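Beta-N-acetylhexosaminidase (Bacteroides fragilis, PDB 4PYS) probably hydrolyses terminal, non-reducing beta-linked N-acetylhexosamine residues from glycans, as a family 20 glycoside hydrolase with a TIM-barrel catalytic domain. Local coordinates at residues A[136-141]-A[435-440]; A[142-147]-A[199-204]. All coordinates share one frame; numbering follows the deposited sequence.

Both contacts lie in the family 20 catalytic domain, their centres about 13 Å apart, and their first segments are consecutive: 136-141 ends strand 132-138 and runs directly into 142-147, which leads into helix 146-158. Contact 1 closes the barrel between its first and last strands, whereas contact 2 fastens the loop after the first strand to the one before helix 203-214. Q144 joins them, its OE1 2.7 Å from S139 OG and its NE2 3.1 Å from D138 O, both probable hydrogen bonds. A glycerol, probably from the crystallisation liquor, is hydrogen-bonded to D438 OD2 and may mark a pocket, consistent with the substrate site expected at the C-terminal ends of the barrel strands.

Contact 1: A[136-141]-A[435-440]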
loop_
_atom_site.group_PDB
_atom_site.type_symbol
_atom_site.label_atom_id
_atom_site.label_comp_id
_atom_site.label_asym_id
_atom_site.label_seq_id
_atom_site.Cartn_x
_atom_site.Cartn_y
_atom_site.Cartn_z
HETATM N N MSE A 136 -1.542 -2.638 -1.406
HETATM C CA MSE A 136 -2.970 -2.328 -1.481
HETATM C C MSE A 136 -3.827 -3.497 -1.023
HETATM O O MSE A 136 -3.591 -4.642 -1.422
HETATM C CB MSE A 136 -3.366 -2.003 -2.921
HETATM C CG MSE A 136 -4.805 -1.469 -3.016
HETATM SE SE MSE A 136 -5.661 -1.904 -4.703
HETATM C CE MSE A 136 -6.223 -3.704 -4.262
ATOM N N LEU A 137 -4.840 -3.215 -0.203
ATOM C CA LEU A 137 -5.806 -4.246 0.180
ATOM C C LEU A 137 -7.180 -3.834 -0.313
ATOM O O LEU A 137 -7.581 -2.678 -0.150
ATOM C CB LEU A 137 -5.829 -4.447 1.702
ATOM C CG LEU A 137 -6.788 -5.538 2.205
ATOM C CD1 LEU A 137 -6.420 -6.900 1.642
ATOM C CD2 LEU A 137 -6.791 -5.570 3.722
ATOM N N ASP A 138 -7.875 -4.781 -0.934
ATOM C CA ASP A 138 -9.230 -4.583 -1.440
ATOM C C ASP A 138 -10.207 -4.808 -0.295
ATOM O O ASP A 138 -10.530 -5.953 0.041
ATOM C CB ASP A 138 -9.480 -5.587 -2.573
ATOM C CG ASP A 138 -10.873 -5.505 -3.178
ATOM O OD1 ASP A 138 -11.742 -4.698 -2.745
ATOM O OD2 ASP A 138 -11.100 -6.290 -4.116
ATOM N N SER A 139 -10.647 -3.706 0.311
ATOM C CA SER A 139 -11.690 -3.718 1.330
ATOM C C SER A 139 -13.017 -3.291 0.718
ATOM O O SER A 139 -13.935 -2.931 1.436
ATOM C CB SER A 139 -11.342 -2.755 2.472
ATOM O OG SER A 139 -10.144 -3.132 3.128
ATOM N N GLY A 140 -13.124 -3.303 -0.606
ATOM C CA GLY A 140 -14.403 -2.997 -1.233
ATOM C C GLY A 140 -15.229 -4.265 -1.410
ATOM O O GLY A 140 -16.386 -4.345 -0.980
ATOM N N ARG A 141 -14.630 -5.275 -2.036
ATOM C CA ARG A 141 -15.348 -6.529 -2.301
ATOM C C ARG A 141 -15.559 -7.360 -1.043
ATOM O O ARG A 141 -16.512 -8.152 -0.950
ATOM C CB ARG A 141 -14.566 -7.375 -3.303
ATOM C CG ARG A 141 -14.446 -6.734 -4.666
ATOM C CD ARG A 141 -13.844 -7.685 -5.685
ATOM N NE ARG A 141 -13.961 -7.145 -7.036
ATOM C CZ ARG A 141 -13.183 -6.184 -7.522
ATOM N NH1 ARG A 141 -13.362 -5.748 -8.763
ATOM N NH2 ARG A 141 -12.229 -5.652 -6.764
ATOM N N LEU A 435 -3.470 -6.903 -3.195
ATOM C CA LEU A 435 -4.241 -8.099 -2.899
ATOM C C LEU A 435 -5.708 -7.781 -3.146
ATOM O O LEU A 435 -6.382 -7.213 -2.278
ATOM C CB LEU A 435 -4.009 -8.527 -1.444
ATOM C CG LEU A 435 -4.513 -9.915 -0.997
ATOM C CD1 LEU A 435 -6.033 -10.038 -0.900
ATOM C CD2 LEU A 435 -3.971 -11.003 -1.917
ATOM N N TRP A 436 -6.199 -8.131 -4.334
ATOM C CA TRP A 436 -7.604 -7.944 -4.678
ATOM C C TRP A 436 -8.391 -9.115 -4.119
ATOM O O TRP A 436 -7.921 -10.247 -4.136
ATOM C CB TRP A 436 -7.783 -7.896 -6.199
ATOM C CG TRP A 436 -7.102 -6.719 -6.810
ATOM C CD1 TRP A 436 -5.843 -6.677 -7.342
ATOM C CD2 TRP A 436 -7.635 -5.393 -6.933
ATOM N NE1 TRP A 436 -5.564 -5.403 -7.793
ATOM C CE2 TRP A 436 -6.647 -4.598 -7.551
ATOM C CE3 TRP A 436 -8.853 -4.804 -6.580
ATOM C CZ2 TRP A 436 -6.841 -3.241 -7.823
ATOM C CZ3 TRP A 436 -9.045 -3.456 -6.856
ATOM C CH2 TRP A 436 -8.041 -2.690 -7.469
ATOM N N THR A 437 -9.594 -8.851 -3.629
ATOM C CA THR A 437 -10.367 -9.911 -2.979
ATOM C C THR A 437 -11.504 -10.488 -3.831
ATOM O O THR A 437 -12.466 -11.058 -3.299
ATOM C CB THR A 437 -10.837 -9.482 -1.556
ATOM O OG1 THR A 437 -11.533 -8.225 -1.620
ATOM C CG2 THR A 437 -9.629 -9.323 -0.635
ATOM N N ASP A 438 -11.373 -10.372 -5.155
ATOM C CA ASP A 438 -12.303 -11.017 -6.095
ATOM C C ASP A 438 -12.471 -12.502 -5.772
ATOM O O ASP A 438 -11.516 -13.160 -5.327
ATOM C CB ASP A 438 -11.769 -10.952 -7.536
ATOM C CG ASP A 438 -11.431 -9.551 -7.987
ATOM O OD1 ASP A 438 -10.903 -8.763 -7.169
ATOM O OD2 ASP A 438 -11.680 -9.245 -9.177
ATOM N N ASP A 439 -13.665 -13.020 -6.032
ATOM C CA ASP A 439 -13.974 -14.448 -5.887
ATOM C C ASP A 439 -14.068 -14.911 -4.431
ATOM O O ASP A 439 -13.879 -16.092 -4.144
ATOM C CB ASP A 439 -12.982 -15.333 -6.668
ATOM C CG ASP A 439 -13.345 -15.474 -8.132
ATOM O OD1 ASP A 439 -14.549 -15.454 -8.454
ATOM O OD2 ASP A 439 -12.420 -15.627 -8.957
ATOM N N GLY A 440 -14.359 -13.987 -3.520
ATOM C CA GLY A 440 -14.640 -14.359 -2.142
ATOM C C GLY A 440 -13.426 -14.707 -1.297
ATOM O O GLY A 440 -13.461 -15.673 -0.534
#
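The seam of the TIM barrel, where first strand 132-138 lies parallel to last strand 428-435, runs through this contact and continues into the loops at the strands' C-terminal ends. L435 bonds to the two residues flanking its bridge partner L137: its N donates to M136 O (2.9 Å) and its O accepts from D138 N (3.2 Å). The two leucines point the same way, CD1 beside CD1. One residue before L137, the selenomethionine M136 lies over W436; a bend at chi3 (82°) brings CE above the centre of the six-membered ring, 3.4 Å from its centroid, with SE over the same face in a Met-aromatic contact. H167 meets the indole edge-to-face, and the ring of Y390 also meets it.

Past the strand ends, the D138 carboxylate organises both loops. OD1 accepts from G140 N, an Asx turn, and from R141 N, which extends it to an Asx motif. OD2 takes T437 N at 3.0 Å in a nearly straight bond (166°) and R141 NH2 at 2.9 Å, the two donors arriving from opposite faces of the carboxylate plane. Two donors on each oxygen should hold the group firmly. T437 OG1 adds a bond to D138 O, coming from above that carbonyl's plane. R141 in turn links D138 to D438, and its positive charge probably offsets the closeness of the two acids. D438 OD1 sits over one face of the guanidinium, 3.4 Å from R141 NH2, where no N-H points at it.

Contact 2: A[142-147]-A[199-204]; sequences QYQKVS and GFYSQE
A tyrosine pair pins together two loops on the rim of the catalytic barrel: segment 142-147, which links strand 132-138 to helix 146-158, and segment 199-204, which leads into helix 203-214. The rings of Y143 and Y201 are near parallel, 27° between planes, but slid so far apart that they barely overlap; their centroids are 5.1 Å apart, and the closest touch is CE1 to CE1 at 3.5 Å. The phenol end of Y201 carries the polar part of the contact. Its OH donates to Q144 O over a short 2.5 Å, lying in the carbonyl plane on a lone pair, while that oxygen lies in the plane of the Y201 ring at its edge. V146 CG2 packs at the edge of the same ring.

Y143 reaches across with CG trans to the backbone N (chi1 169°), which lays one ring face against the chain at G199; G199 CA stands over that face toward the rim, 4.2 Å from the centroid, a CH-pi contact. The G199 backbone lies close against the ring, Y143 CD1 to G199 C 3.6 Å. At the other end of Y143, a water in the ring plane bridges Y143 OH (2.5 Å) and F200 O (2.7 Å, to which it donates). The Y201 ring also meets W166 and packs on I149, so it touches both the first turn of helix 146-158 and barrel strand 163-170.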
loop_
_atom_site.group_PDB
_atom_site.type_symbol
_atom_site.label_atom_id
_atom_site.label_comp_id
_atom_site.label_asym_id
_atom_site.label_seq_id
_atom_site.Cartn_x
_atom_site.Cartn_y
_atom_site.Cartn_z
ATOM N N GLN A 142 -14.647 -7.197 -0.096
ATOM C CA GLN A 142 -14.683 -7.933 1.159
ATOM C C GLN A 142 -14.456 -6.950 2.297
ATOM O O GLN A 142 -13.725 -5.979 2.143
ATOM C CB GLN A 142 -13.576 -8.993 1.183
ATOM C CG GLN A 142 -13.809 -10.171 0.231
ATOM C CD GLN A 142 -15.005 -11.012 0.617
ATOM O OE1 GLN A 142 -15.286 -11.198 1.805
ATOM N NE2 GLN A 142 -15.725 -11.526 -0.379
ATOM N N TYR A 143 -15.097 -7.191 3.433
ATOM C CA TYR A 143 -14.820 -6.416 4.640
ATOM C C TYR A 143 -13.823 -7.177 5.505
ATOM O O TYR A 143 -14.015 -8.366 5.764
ATOM C CB TYR A 143 -16.133 -6.170 5.417
ATOM C CG TYR A 143 -15.918 -5.618 6.811
ATOM C CD1 TYR A 143 -15.675 -4.258 7.020
ATOM C CD2 TYR A 143 -15.942 -6.459 7.917
ATOM C CE1 TYR A 143 -15.466 -3.757 8.302
ATOM C CE2 TYR A 143 -15.735 -5.974 9.191
ATOM C CZ TYR A 143 -15.497 -4.625 9.381
ATOM O OH TYR A 143 -15.287 -4.155 10.661
ATOM N N GLN A 144 -12.747 -6.507 5.919
ATOM C CA GLN A 144 -11.839 -7.076 6.910
ATOM C C GLN A 144 -11.972 -6.295 8.205
ATOM O O GLN A 144 -12.068 -5.058 8.181
ATOM C CB GLN A 144 -10.390 -7.013 6.421
ATOM C CG GLN A 144 -10.150 -7.741 5.103
ATOM C CD GLN A 144 -10.366 -6.848 3.914
ATOM O OE1 GLN A 144 -10.416 -5.625 4.049
ATOM N NE2 GLN A 144 -10.474 -7.446 2.732
ATOM N N LYS A 145 -11.950 -6.991 9.338
ATOM C CA LYS A 145 -12.059 -6.280 10.612
ATOM C C LYS A 145 -10.884 -5.345 10.851
ATOM O O LYS A 145 -9.826 -5.482 10.230
ATOM C CB LYS A 145 -12.292 -7.216 11.801
ATOM C CG LYS A 145 -11.544 -8.515 11.798
ATOM C CD LYS A 145 -12.271 -9.483 12.730
ATOM C CE LYS A 145 -11.704 -10.888 12.650
ATOM N NZ LYS A 145 -10.466 -11.043 13.460
ATOM N N VAL A 146 -11.084 -4.376 11.735
ATOM C CA VAL A 146 -10.058 -3.365 11.984
ATOM C C VAL A 146 -8.723 -3.991 12.381
ATOM O O VAL A 146 -7.671 -3.548 11.917
ATOM C CB VAL A 146 -10.525 -2.357 13.056
ATOM C CG1 VAL A 146 -9.382 -1.477 13.505
ATOM C CG2 VAL A 146 -11.659 -1.511 12.512
ATOM N N SER A 147 -8.758 -5.030 13.215
ATOM C CA SER A 147 -7.500 -5.669 13.634
ATOM C C SER A 147 -6.756 -6.286 12.450
ATOM O O SER A 147 -5.529 -6.401 12.465
ATOM C CB SER A 147 -7.750 -6.714 14.725
ATOM O OG SER A 147 -8.632 -7.726 14.278
ATOM N N GLY A 199 -20.233 -4.648 6.218
ATOM C CA GLY A 199 -19.584 -3.836 7.233
ATOM C C GLY A 199 -18.834 -2.654 6.661
ATOM O O GLY A 199 -18.513 -2.640 5.473
ATOM N N PHE A 200 -18.537 -1.670 7.506
ATOM C CA PHE A 200 -17.816 -0.484 7.044
ATOM C C PHE A 200 -16.905 0.061 8.124
ATOM O O PHE A 200 -16.962 -0.370 9.281
ATOM C CB PHE A 200 -18.797 0.602 6.594
ATOM C CG PHE A 200 -19.688 1.110 7.695
ATOM C CD1 PHE A 200 -20.845 0.428 8.032
ATOM C CD2 PHE A 200 -19.361 2.268 8.396
ATOM C CE1 PHE A 200 -21.683 0.892 9.049
ATOM C CE2 PHE A 200 -20.191 2.740 9.415
ATOM C CZ PHE A 200 -21.351 2.047 9.740
ATOM N N TYR A 201 -16.073 1.021 7.736
ATOM C CA TYR A 201 -15.163 1.685 8.654
ATOM C C TYR A 201 -15.737 3.058 8.998
ATOM O O TYR A 201 -15.926 3.905 8.120
ATOM C CB TYR A 201 -13.784 1.778 8.015
ATOM C CG TYR A 201 -13.357 0.407 7.537
ATOM C CD1 TYR A 201 -12.952 -0.566 8.448
ATOM C CD2 TYR A 201 -13.439 0.058 6.193
ATOM C CE1 TYR A 201 -12.591 -1.844 8.021
ATOM C CE2 TYR A 201 -13.089 -1.222 5.753
ATOM C CZ TYR A 201 -12.668 -2.169 6.677
ATOM O OH TYR A 201 -12.324 -3.450 6.266
ATOM N N SER A 202 -16.059 3.254 10.272
ATOM C CA SER A 202 -16.616 4.527 10.725
ATOM C C SER A 202 -15.496 5.553 10.737
ATOM O O SER A 202 -14.321 5.193 10.651
ATOM C CB SER A 202 -17.174 4.390 12.135
ATOM O OG SER A 202 -16.122 4.127 13.042
ATOM N N GLN A 203 -15.839 6.833 10.850
ATOM C CA GLN A 203 -14.798 7.851 10.859
ATOM C C GLN A 203 -13.887 7.689 12.080
ATOM O O GLN A 203 -12.687 7.950 11.997
ATOM C CB GLN A 203 -15.414 9.255 10.742
ATOM C CG GLN A 203 -16.224 9.376 9.453
ATOM C CD GLN A 203 -16.392 10.801 8.954
ATOM O OE1 GLN A 203 -16.242 11.767 9.708
ATOM N NE2 GLN A 203 -16.716 10.937 7.667
ATOM N N GLU A 204 -14.460 7.221 13.191
ATOM C CA GLU A 204 -13.690 6.939 14.407
ATOM C C GLU A 204 -12.667 5.827 14.190
ATOM O O GLU A 204 -11.511 5.946 14.594
ATOM C CB GLU A 204 -14.626 6.554 15.554
ATOM C CG GLU A 204 -14.958 7.708 16.478
ATOM C CD GLU A 204 -13.712 8.372 17.022
ATOM O OE1 GLU A 204 -12.893 7.676 17.659
ATOM O OE2 GLU A 204 -13.547 9.590 16.801
HETATM O O HOH W 1 -15.413 -1.729 11.010
#